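Local coordinates for putative uncharacterized protein (Mycobacterium tuberculosis, PDB 2ZQ5), which is probably a sulfotransferase that transfers a sulfo group from the donor PAPS to an acceptor not yet identified, at residues Lys91-Thr102 with Tyr246-Arg256; Asp308-Asp316 with Thr327-Phe335. One frame throughout, in Å; residues are numbered along the deposited sequence.

Contact 1: residues Lys91-Thr102 with Tyr246-Arg256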
loop_
_atom_site.group_PDB
_atom_site.type_symbol
_atom_site.label_atom_id
_atom_site.label_comp_id
_atom_site.label_asym_id
_atom_site.label_seq_id
_atom_site.Cartn_x
_atom_site.Cartn_y
_atom_site.Cartn_z
ATOM N N LYS A 91 -14.730 -11.403 -7.950
ATOM C CA LYS A 91 -14.442 -11.966 -9.264
ATOM C C LYS A 91 -13.476 -11.164 -10.124
ATOM O O LYS A 91 -13.669 -9.971 -10.359
ATOM C CB LYS A 91 -15.747 -12.182 -10.043
ATOM C CG LYS A 91 -16.693 -13.186 -9.397
ATOM C CD LYS A 91 -16.030 -14.550 -9.257
ATOM C CE LYS A 91 -16.950 -15.556 -8.580
ATOM N NZ LYS A 91 -16.291 -16.884 -8.422
ATOM N N ARG A 92 -12.443 -11.856 -10.598
ATOM C CA ARG A 92 -11.414 -11.280 -11.457
ATOM C C ARG A 92 -11.008 -9.850 -11.102
ATOM O O ARG A 92 -11.154 -8.925 -11.908
ATOM C CB ARG A 92 -11.861 -11.349 -12.923
ATOM C CG ARG A 92 -12.175 -12.766 -13.406
ATOM C CD ARG A 92 -12.485 -12.776 -14.898
ATOM N NE ARG A 92 -11.280 -12.676 -15.719
ATOM C CZ ARG A 92 -11.256 -12.169 -16.947
ATOM N NH1 ARG A 92 -12.370 -11.707 -17.496
ATOM N NH2 ARG A 92 -10.122 -12.133 -17.633
ATOM N N PRO A 93 -10.499 -9.651 -9.877
ATOM C CA PRO A 93 -10.070 -8.319 -9.439
ATOM C C PRO A 93 -8.805 -7.912 -10.185
ATOM O O PRO A 93 -8.041 -8.771 -10.633
ATOM C CB PRO A 93 -9.812 -8.517 -7.946
ATOM C CG PRO A 93 -9.339 -9.957 -7.884
ATOM C CD PRO A 93 -10.338 -10.640 -8.796
ATOM N N ILE A 94 -8.596 -6.608 -10.327
ATOM C CA ILE A 94 -7.404 -6.093 -10.990
ATOM C C ILE A 94 -6.436 -5.570 -9.936
ATOM O O ILE A 94 -6.821 -4.801 -9.050
ATOM C CB ILE A 94 -7.739 -4.939 -11.958
ATOM C CG1 ILE A 94 -8.592 -5.463 -13.115
ATOM C CG2 ILE A 94 -6.453 -4.307 -12.485
ATOM C CD1 ILE A 94 -9.052 -4.387 -14.077
ATOM N N PHE A 95 -5.185 -6.010 -10.034
ATOM C CA PHE A 95 -4.131 -5.586 -9.120
ATOM C C PHE A 95 -3.046 -4.852 -9.890
ATOM O O PHE A 95 -2.470 -5.394 -10.836
ATOM C CB PHE A 95 -3.507 -6.799 -8.427
ATOM C CG PHE A 95 -4.347 -7.369 -7.322
ATOM C CD1 PHE A 95 -4.109 -7.009 -6.001
ATOM C CD2 PHE A 95 -5.372 -8.269 -7.597
ATOM C CE1 PHE A 95 -4.884 -7.538 -4.964
ATOM C CE2 PHE A 95 -6.151 -8.803 -6.567
ATOM C CZ PHE A 95 -5.905 -8.436 -5.252
ATOM N N VAL A 96 -2.781 -3.612 -9.494
ATOM C CA VAL A 96 -1.740 -2.817 -10.123
ATOM C C VAL A 96 -0.546 -2.799 -9.178
ATOM O O VAL A 96 -0.704 -2.660 -7.965
ATOM C CB VAL A 96 -2.191 -1.355 -10.352
ATOM C CG1 VAL A 96 -1.044 -0.536 -10.942
ATOM C CG2 VAL A 96 -3.397 -1.318 -11.276
ATOM N N THR A 97 0.653 -2.955 -9.723
ATOM C CA THR A 97 1.833 -2.913 -8.882
ATOM C C THR A 97 3.030 -2.422 -9.680
ATOM O O THR A 97 2.981 -2.331 -10.913
ATOM C CB THR A 97 2.120 -4.296 -8.231
ATOM O OG1 THR A 97 3.084 -4.135 -7.186
ATOM C CG2 THR A 97 2.644 -5.291 -9.254
ATOM N N GLY A 98 4.093 -2.088 -8.960
ATOM C CA GLY A 98 5.299 -1.571 -9.573
ATOM C C GLY A 98 5.907 -0.584 -8.597
ATOM O O GLY A 98 5.330 -0.321 -7.543
ATOM N N LEU A 99 7.068 -0.038 -8.936
ATOM C CA LEU A 99 7.733 0.924 -8.063
ATOM C C LEU A 99 7.045 2.274 -8.080
ATOM O O LEU A 99 6.286 2.592 -8.994
ATOM C CB LEU A 99 9.187 1.125 -8.496
ATOM C CG LEU A 99 10.249 0.147 -7.994
ATOM C CD1 LEU A 99 9.836 -1.288 -8.257
ATOM C CD2 LEU A 99 11.572 0.467 -8.685
ATOM N N VAL A 100 7.309 3.074 -7.054
ATOM C CA VAL A 100 6.745 4.408 -7.016
ATOM C C VAL A 100 7.454 5.125 -8.166
ATOM O O VAL A 100 8.576 4.758 -8.529
ATOM C CB VAL A 100 7.049 5.114 -5.673
ATOM C CG1 VAL A 100 8.546 5.247 -5.480
ATOM C CG2 VAL A 100 6.381 6.479 -5.639
ATOM N N ARG A 101 6.791 6.117 -8.750
ATOM C CA ARG A 101 7.335 6.890 -9.867
ATOM C C ARG A 101 7.311 6.140 -11.202
ATOM O O ARG A 101 8.039 6.500 -12.129
ATOM C CB ARG A 101 8.776 7.337 -9.571
ATOM C CG ARG A 101 8.958 8.110 -8.273
ATOM C CD ARG A 101 8.124 9.377 -8.227
ATOM N NE ARG A 101 8.398 10.143 -7.014
ATOM C CZ ARG A 101 7.655 11.156 -6.577
ATOM N NH1 ARG A 101 6.578 11.533 -7.254
ATOM N NH2 ARG A 101 7.991 11.793 -5.464
ATOM N N THR A 102 6.484 5.100 -11.309
ATOM C CA THR A 102 6.386 4.345 -12.561
ATOM C C THR A 102 4.985 4.399 -13.167
ATOM O O THR A 102 4.703 3.717 -14.153
ATOM C CB THR A 102 6.776 2.856 -12.387
ATOM O OG1 THR A 102 5.850 2.207 -11.504
ATOM C CG2 THR A 102 8.180 2.737 -11.825
ATOM N N TYR A 246 -6.584 -14.909 -4.665
ATOM C CA TYR A 246 -7.381 -14.454 -5.802
ATOM C C TYR A 246 -6.866 -15.192 -7.040
ATOM O O TYR A 246 -6.160 -14.616 -7.868
ATOM C CB TYR A 246 -7.188 -12.949 -5.993
ATOM C CG TYR A 246 -7.460 -12.104 -4.766
ATOM C CD1 TYR A 246 -8.761 -11.747 -4.414
ATOM C CD2 TYR A 246 -6.411 -11.625 -3.978
ATOM C CE1 TYR A 246 -9.013 -10.925 -3.314
ATOM C CE2 TYR A 246 -6.654 -10.804 -2.873
ATOM C CZ TYR A 246 -7.956 -10.454 -2.549
ATOM O OH TYR A 246 -8.209 -9.618 -1.482
ATOM N N PRO A 247 -7.222 -16.477 -7.187
ATOM C CA PRO A 247 -6.787 -17.303 -8.320
ATOM C C PRO A 247 -7.025 -16.739 -9.718
ATOM O O PRO A 247 -6.254 -17.014 -10.641
ATOM C CB PRO A 247 -7.540 -18.615 -8.096
ATOM C CG PRO A 247 -7.690 -18.669 -6.606
ATOM C CD PRO A 247 -8.076 -17.253 -6.270
ATOM N N ASP A 248 -8.090 -15.959 -9.868
ATOM C CA ASP A 248 -8.452 -15.369 -11.154
ATOM C C ASP A 248 -8.038 -13.905 -11.296
ATOM O O ASP A 248 -8.567 -13.188 -12.145
ATOM C CB ASP A 248 -9.964 -15.482 -11.351
ATOM C CG ASP A 248 -10.748 -14.756 -10.265
ATOM O OD1 ASP A 248 -10.120 -14.267 -9.298
ATOM O OD2 ASP A 248 -11.992 -14.680 -10.373
ATOM N N ALA A 249 -7.088 -13.465 -10.479
ATOM C CA ALA A 249 -6.642 -12.076 -10.521
ATOM C C ALA A 249 -6.039 -11.638 -11.850
ATOM O O ALA A 249 -5.440 -12.435 -12.577
ATOM C CB ALA A 249 -5.638 -11.816 -9.401
ATOM N N LEU A 250 -6.218 -10.356 -12.154
ATOM C CA LEU A 250 -5.674 -9.741 -13.359
ATOM C C LEU A 250 -4.623 -8.783 -12.813
ATOM O O LEU A 250 -4.949 -7.817 -12.123
ATOM C CB LEU A 250 -6.772 -8.982 -14.107
ATOM C CG LEU A 250 -7.997 -9.829 -14.463
ATOM C CD1 LEU A 250 -9.038 -8.958 -15.144
ATOM C CD2 LEU A 250 -7.581 -10.984 -15.369
ATOM N N VAL A 251 -3.361 -9.058 -13.116
ATOM C CA VAL A 251 -2.260 -8.256 -12.597
ATOM C C VAL A 251 -1.583 -7.393 -13.653
ATOM O O VAL A 251 -1.186 -7.887 -14.707
ATOM C CB VAL A 251 -1.207 -9.176 -11.952
ATOM C CG1 VAL A 251 -0.123 -8.347 -11.289
ATOM C CG2 VAL A 251 -1.872 -10.096 -10.939
ATOM N N VAL A 252 -1.452 -6.103 -13.349
ATOM C CA VAL A 252 -0.813 -5.146 -14.245
ATOM C C VAL A 252 0.422 -4.572 -13.562
ATOM O O VAL A 252 0.328 -4.012 -12.470
ATOM C CB VAL A 252 -1.753 -3.965 -14.591
ATOM C CG1 VAL A 252 -1.053 -3.004 -15.541
ATOM C CG2 VAL A 252 -3.039 -4.484 -15.205
ATOM N N GLN A 253 1.574 -4.714 -14.209
ATOM C CA GLN A 253 2.822 -4.194 -13.665
ATOM C C GLN A 253 3.336 -3.038 -14.513
ATOM O O GLN A 253 3.413 -3.142 -15.739
ATOM C CB GLN A 253 3.891 -5.287 -13.614
ATOM C CG GLN A 253 5.238 -4.784 -13.102
ATOM C CD GLN A 253 6.299 -5.859 -13.093
ATOM O OE1 GLN A 253 6.314 -6.737 -13.953
ATOM N NE2 GLN A 253 7.208 -5.786 -12.126
ATOM N N THR A 254 3.685 -1.940 -13.854
ATOM C CA THR A 254 4.216 -0.780 -14.554
ATOM C C THR A 254 5.731 -0.913 -14.619
ATOM O O THR A 254 6.350 -1.531 -13.750
ATOM C CB THR A 254 3.844 0.528 -13.837
ATOM O OG1 THR A 254 4.245 0.451 -12.463
ATOM C CG2 THR A 254 2.348 0.772 -13.922
ATOM N N HIS A 255 6.328 -0.328 -15.651
ATOM C CA HIS A 255 7.769 -0.404 -15.842
ATOM C C HIS A 255 8.380 0.932 -16.226
ATOM O O HIS A 255 7.779 1.720 -16.955
ATOM C CB HIS A 255 8.099 -1.409 -16.947
ATOM C CG HIS A 255 7.706 -2.816 -16.626
ATOM N ND1 HIS A 255 8.493 -3.651 -15.863
ATOM C CD2 HIS A 255 6.608 -3.533 -16.961
ATOM C CE1 HIS A 255 7.896 -4.823 -15.743
ATOM N NE2 HIS A 255 6.751 -4.778 -16.399
ATOM N N ARG A 256 9.588 1.169 -15.729
ATOM C CA ARG A 256 10.339 2.378 -16.034
ATOM C C ARG A 256 11.771 2.084 -15.606
ATOM O O ARG A 256 11.995 1.578 -14.510
ATOM C CB ARG A 256 9.786 3.572 -15.257
ATOM C CG ARG A 256 10.316 4.907 -15.748
ATOM C CD ARG A 256 9.729 6.045 -14.952
ATOM N NE ARG A 256 10.117 7.341 -15.496
ATOM C CZ ARG A 256 9.744 8.508 -14.982
ATOM N NH1 ARG A 256 8.973 8.549 -13.904
ATOM N NH2 ARG A 256 10.133 9.641 -15.554
HETATM O O HOH W 1 -13.318 -15.491 -8.153
HETATM O O HOH W 2 -8.907 -14.184 -14.794
HETATM O O HOH W 3 8.075 -1.049 -11.510
#

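Contact 2: residues Asp308-Asp316 with Thr327-Phe335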
loop_
_atom_site.group_PDB
_atom_site.type_symbol
_atom_site.label_atom_id
_atom_site.label_comp_id
_atom_site.label_asym_id
_atom_site.label_seq_id
_atom_site.Cartn_x
_atom_site.Cartn_y
_atom_site.Cartn_z
ATOM N N ASP A 308 -0.520 -18.343 -15.401
ATOM C CA ASP A 308 -0.999 -18.123 -16.762
ATOM C C ASP A 308 -0.715 -16.682 -17.176
ATOM O O ASP A 308 -1.222 -15.747 -16.555
ATOM C CB ASP A 308 -2.505 -18.381 -16.812
ATOM C CG ASP A 308 -3.061 -18.359 -18.217
ATOM O OD1 ASP A 308 -2.379 -17.861 -19.139
ATOM O OD2 ASP A 308 -4.201 -18.836 -18.387
ATOM N N SER A 309 0.083 -16.505 -18.225
ATOM C CA SER A 309 0.426 -15.170 -18.700
ATOM C C SER A 309 -0.791 -14.358 -19.147
ATOM O O SER A 309 -0.725 -13.137 -19.242
ATOM C CB SER A 309 1.447 -15.258 -19.840
ATOM O OG SER A 309 0.977 -16.079 -20.894
ATOM N N ALA A 310 -1.902 -15.037 -19.412
ATOM C CA ALA A 310 -3.122 -14.352 -19.827
ATOM C C ALA A 310 -3.625 -13.435 -18.710
ATOM O O ALA A 310 -4.401 -12.509 -18.951
ATOM C CB ALA A 310 -4.197 -15.373 -20.185
ATOM N N GLN A 311 -3.176 -13.694 -17.487
ATOM C CA GLN A 311 -3.597 -12.897 -16.339
ATOM C C GLN A 311 -2.637 -11.770 -15.982
ATOM O O GLN A 311 -2.783 -11.141 -14.936
ATOM C CB GLN A 311 -3.788 -13.800 -15.121
ATOM C CG GLN A 311 -4.965 -14.757 -15.253
ATOM C CD GLN A 311 -5.101 -15.702 -14.074
ATOM O OE1 GLN A 311 -5.358 -15.279 -12.941
ATOM N NE2 GLN A 311 -4.926 -16.990 -14.330
ATOM N N PHE A 312 -1.668 -11.506 -16.852
ATOM C CA PHE A 312 -0.682 -10.456 -16.596
ATOM C C PHE A 312 -0.541 -9.496 -17.763
ATOM O O PHE A 312 -0.701 -9.882 -18.923
ATOM C CB PHE A 312 0.685 -11.081 -16.300
ATOM C CG PHE A 312 0.731 -11.856 -15.022
ATOM C CD1 PHE A 312 1.209 -11.271 -13.852
ATOM C CD2 PHE A 312 0.256 -13.161 -14.974
ATOM C CE1 PHE A 312 1.210 -11.978 -12.653
ATOM C CE2 PHE A 312 0.252 -13.875 -13.782
ATOM C CZ PHE A 312 0.728 -13.283 -12.616
ATOM N N TYR A 313 -0.233 -8.244 -17.446
ATOM C CA TYR A 313 -0.045 -7.214 -18.458
ATOM C C TYR A 313 1.059 -6.275 -17.993
ATOM O O TYR A 313 1.086 -5.874 -16.828
ATOM C CB TYR A 313 -1.336 -6.413 -18.664
ATOM C CG TYR A 313 -1.297 -5.480 -19.859
ATOM C CD1 TYR A 313 -1.792 -5.882 -21.098
ATOM C CD2 TYR A 313 -0.744 -4.205 -19.754
ATOM C CE1 TYR A 313 -1.736 -5.036 -22.203
ATOM C CE2 TYR A 313 -0.680 -3.352 -20.854
ATOM C CZ TYR A 313 -1.179 -3.773 -22.072
ATOM O OH TYR A 313 -1.120 -2.927 -23.157
ATOM N N ASP A 314 1.971 -5.938 -18.899
ATOM C CA ASP A 314 3.072 -5.032 -18.591
ATOM C C ASP A 314 2.839 -3.692 -19.264
ATOM O O ASP A 314 2.597 -3.630 -20.472
ATOM C CB ASP A 314 4.398 -5.615 -19.078
ATOM C CG ASP A 314 4.774 -6.884 -18.354
ATOM O OD1 ASP A 314 5.068 -6.813 -17.140
ATOM O OD2 ASP A 314 4.771 -7.954 -18.995
ATOM N N VAL A 315 2.913 -2.622 -18.481
ATOM C CA VAL A 315 2.716 -1.275 -18.996
ATOM C C VAL A 315 4.002 -0.473 -18.881
ATOM O O VAL A 315 4.623 -0.438 -17.821
ATOM C CB VAL A 315 1.620 -0.522 -18.208
ATOM C CG1 VAL A 315 1.539 0.923 -18.680
ATOM C CG2 VAL A 315 0.282 -1.212 -18.382
ATOM N N ASP A 316 4.406 0.169 -19.973
ATOM C CA ASP A 316 5.609 0.990 -19.955
ATOM C C ASP A 316 5.207 2.421 -19.636
ATOM O O ASP A 316 4.246 2.944 -20.202
ATOM C CB ASP A 316 6.324 0.940 -21.307
ATOM C CG ASP A 316 7.022 -0.382 -21.546
ATOM O OD1 ASP A 316 7.870 -0.769 -20.712
ATOM O OD2 ASP A 316 6.726 -1.034 -22.569
ATOM N N THR A 327 -3.826 3.127 -23.515
ATOM C CA THR A 327 -3.182 2.093 -22.716
ATOM C C THR A 327 -4.241 1.306 -21.951
ATOM O O THR A 327 -4.219 0.077 -21.933
ATOM C CB THR A 327 -2.192 2.709 -21.712
ATOM O OG1 THR A 327 -1.176 3.424 -22.425
ATOM C CG2 THR A 327 -1.540 1.621 -20.869
ATOM N N VAL A 328 -5.166 2.025 -21.323
ATOM C CA VAL A 328 -6.241 1.392 -20.568
ATOM C C VAL A 328 -7.100 0.539 -21.495
ATOM O O VAL A 328 -7.524 -0.557 -21.130
ATOM C CB VAL A 328 -7.140 2.444 -19.886
ATOM C CG1 VAL A 328 -8.347 1.767 -19.245
ATOM C CG2 VAL A 328 -6.343 3.200 -18.838
ATOM N N ALA A 329 -7.354 1.045 -22.697
ATOM C CA ALA A 329 -8.159 0.313 -23.664
ATOM C C ALA A 329 -7.488 -1.010 -24.011
ATOM O O ALA A 329 -8.162 -2.023 -24.190
ATOM C CB ALA A 329 -8.357 1.146 -24.926
ATOM N N ASP A 330 -6.161 -1.003 -24.096
ATOM C CA ASP A 330 -5.432 -2.219 -24.427
ATOM C C ASP A 330 -5.428 -3.191 -23.249
ATOM O O ASP A 330 -5.409 -4.404 -23.439
ATOM C CB ASP A 330 -3.997 -1.894 -24.846
ATOM C CG ASP A 330 -3.363 -3.012 -25.650
ATOM O OD1 ASP A 330 -3.915 -3.360 -26.715
ATOM O OD2 ASP A 330 -2.319 -3.549 -25.224
ATOM N N ILE A 331 -5.441 -2.654 -22.033
ATOM C CA ILE A 331 -5.473 -3.493 -20.840
ATOM C C ILE A 331 -6.808 -4.234 -20.812
ATOM O O ILE A 331 -6.854 -5.441 -20.568
ATOM C CB ILE A 331 -5.316 -2.644 -19.559
ATOM C CG1 ILE A 331 -3.881 -2.119 -19.468
ATOM C CG2 ILE A 331 -5.661 -3.476 -18.324
ATOM C CD1 ILE A 331 -3.652 -1.137 -18.342
ATOM N N TYR A 332 -7.894 -3.509 -21.069
ATOM C CA TYR A 332 -9.217 -4.123 -21.096
ATOM C C TYR A 332 -9.276 -5.183 -22.194
ATOM O O TYR A 332 -9.796 -6.278 -21.986
ATOM C CB TYR A 332 -10.299 -3.071 -21.349
ATOM C CG TYR A 332 -10.802 -2.365 -20.106
ATOM C CD1 TYR A 332 -9.951 -1.586 -19.324
ATOM C CD2 TYR A 332 -12.142 -2.460 -19.728
ATOM C CE1 TYR A 332 -10.424 -0.912 -18.198
ATOM C CE2 TYR A 332 -12.624 -1.793 -18.606
ATOM C CZ TYR A 332 -11.761 -1.019 -17.846
ATOM O OH TYR A 332 -12.238 -0.338 -16.750
ATOM N N ARG A 333 -8.735 -4.850 -23.362
ATOM C CA ARG A 333 -8.722 -5.776 -24.488
ATOM C C ARG A 333 -7.988 -7.057 -24.113
ATOM O O ARG A 333 -8.491 -8.160 -24.321
ATOM C CB ARG A 333 -8.031 -5.137 -25.696
ATOM C CG ARG A 333 -7.940 -6.054 -26.911
ATOM C CD ARG A 333 -6.918 -5.543 -27.920
ATOM N NE ARG A 333 -5.575 -5.487 -27.344
ATOM C CZ ARG A 333 -4.895 -6.549 -26.919
ATOM N NH1 ARG A 333 -5.427 -7.761 -27.004
ATOM N NH2 ARG A 333 -3.686 -6.398 -26.396
ATOM N N HIS A 334 -6.790 -6.898 -23.556
ATOM C CA HIS A 334 -5.969 -8.032 -23.153
ATOM C C HIS A 334 -6.704 -8.978 -22.203
ATOM O O HIS A 334 -6.648 -10.197 -22.365
ATOM C CB HIS A 334 -4.689 -7.535 -22.480
ATOM C CG HIS A 334 -3.751 -8.631 -22.079
ATOM N ND1 HIS A 334 -3.065 -9.396 -22.999
ATOM C CD2 HIS A 334 -3.391 -9.096 -20.860
ATOM C CE1 HIS A 334 -2.322 -10.283 -22.362
ATOM N NE2 HIS A 334 -2.503 -10.123 -21.063
ATOM N N PHE A 335 -7.390 -8.414 -21.214
ATOM C CA PHE A 335 -8.110 -9.222 -20.238
ATOM C C PHE A 335 -9.526 -9.601 -20.669
ATOM O O PHE A 335 -10.264 -10.229 -19.907
ATOM C CB PHE A 335 -8.160 -8.496 -18.888
ATOM C CG PHE A 335 -6.813 -8.328 -18.231
ATOM C CD1 PHE A 335 -5.923 -9.395 -18.140
ATOM C CD2 PHE A 335 -6.456 -7.114 -17.661
ATOM C CE1 PHE A 335 -4.696 -9.250 -17.483
ATOM C CE2 PHE A 335 -5.231 -6.957 -17.000
ATOM C CZ PHE A 335 -4.353 -8.028 -16.913
HETATM O O HOH W 4 -4.854 -12.112 -21.774
#

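Contact 1: residues Lys91-Thr102 with Tyr246-Arg256
Phe95 and Val96 of strand 94-97 lie beside Val251 and Val252 of strand 250-255 in the parallel five-stranded sheet of the sulfotransferase fold, which is akin to that of P-loop NTPases. Five backbone hydrogen bonds join them, from Leu250 N to Pro93 O at one end to Thr254 N to Thr97 O at the other. On one face Ile94 CG1 nestles against Leu250 CD1 at 4.1 Å, next to Val96 and Val252; helix 104-111 covers Ile94 and Val96. On the other face the Phe95 ring bulges back, its CD2 coming 4.0 Å from Ala249 CB, directed there by a CG anti to the carbonyl carbon (chi1 -77°). Its CZ presses on one face of the Tyr246 ring, 3.4 Å from CE2, with the ring planes 51° apart. Pro93 CG meets the same ring at CD1 (3.9 Å), so Tyr246, whose OH bonds to His212, beds against two bumps. Before the strands Arg92 N bonds to Asp248 OD2 (2.9 Å) from above the carboxylate plane, while Leu250 CD1 lies over a face of the Arg92 guanidinium, whose NH2 bonds to Phe335 O. After Thr97, probably matching the phosphosulfate-binding loop of related sulfotransferases, side-chain-less Gly98 accommodates Thr254 OG1, 3.7 Å from its CA. That hydroxyl hydrogen-bonds Thr102 OG1 at 2.6 Å. Farther on, Arg256 NH1 reaches Arg101 O at 2.9 Å, the oxygen lying in the guanidinium plane.

Contact 2: residues Asp308-Asp316 with Thr327-Phe335
Tyr313 reaches from strand 312-316 to helix 324-334, and its OH makes a very short hydrogen bond of 2.5 Å to Asp330 OD2. With CG anti to the backbone N (chi1 -170°), the phenol projects toward the helix and is held on several sides. Ile331 CG1 sits over one ring face, 3.9 Å from the ring centroid, in a CH-pi contact. At the ring edge Tyr313 CD1 touches His334 CG (3.5 Å), an offset edge-to-face pair in which the tyrosine edge points to the imidazole face, the planes 64° apart. His334 NE2 also gives a weak, bent hydrogen bond to Phe312 O (2.8 Å). At the root of the tyrosine, Phe335 CZ meets Tyr313 CB at 3.8 Å, and the edge of the phenylalanine ring faces Ala310 O. Farther along, Val315 CG1 rests on Thr327 CG2 (3.8 Å) and Val315 CG2 on Ile331 CD1.

The second shell positions these groups. Arg333 grips Asp330 side-on in a salt bridge, NE (2.8 Å) and NH2 both bonding to OD1 from one face of the carboxylate; OD2, which takes the phenol bond, also receives a weak one from Arg333 NH2. This pairing probably stabilises the carboxylate charge. A water links Ala310 O to His334 O and lies over a face of the imidazole.

Strand and helix run nearly antiparallel, with short helix 317-322 between them in the chain; the axes of strand 312-316 and residues 327-334 approach to 9.4 Å. The strand is outermost in the sheet, bonded to strand 250-255, while Val328, Ile331 and Tyr332 pack on helix 104-111, and Val328 and Tyr332 also touch helix 341-348.

Both contacts share one sheet: strand 250-255, paired in contact 1 with strand 94-97, is also the neighbour of strand 312-316 in contact 2. Contact 1 is buried inside the sheet and depends on regular backbone bonding and apolar side chains, with polar bonds gathered at its two ends. Contact 2, farther from the chain's centre and partly buried, pairs the outermost strand with a helix and relies on side chains: an imidazole, and a phenol bonded to a carboxylate that a salt bridge within the helix holds. The two meet directly through probable hydrogen bonds from His255 NE2 to Asp314 OD1 and between backbone atoms His255 N and Val315 O. Helix 104-111 packs against residues of both.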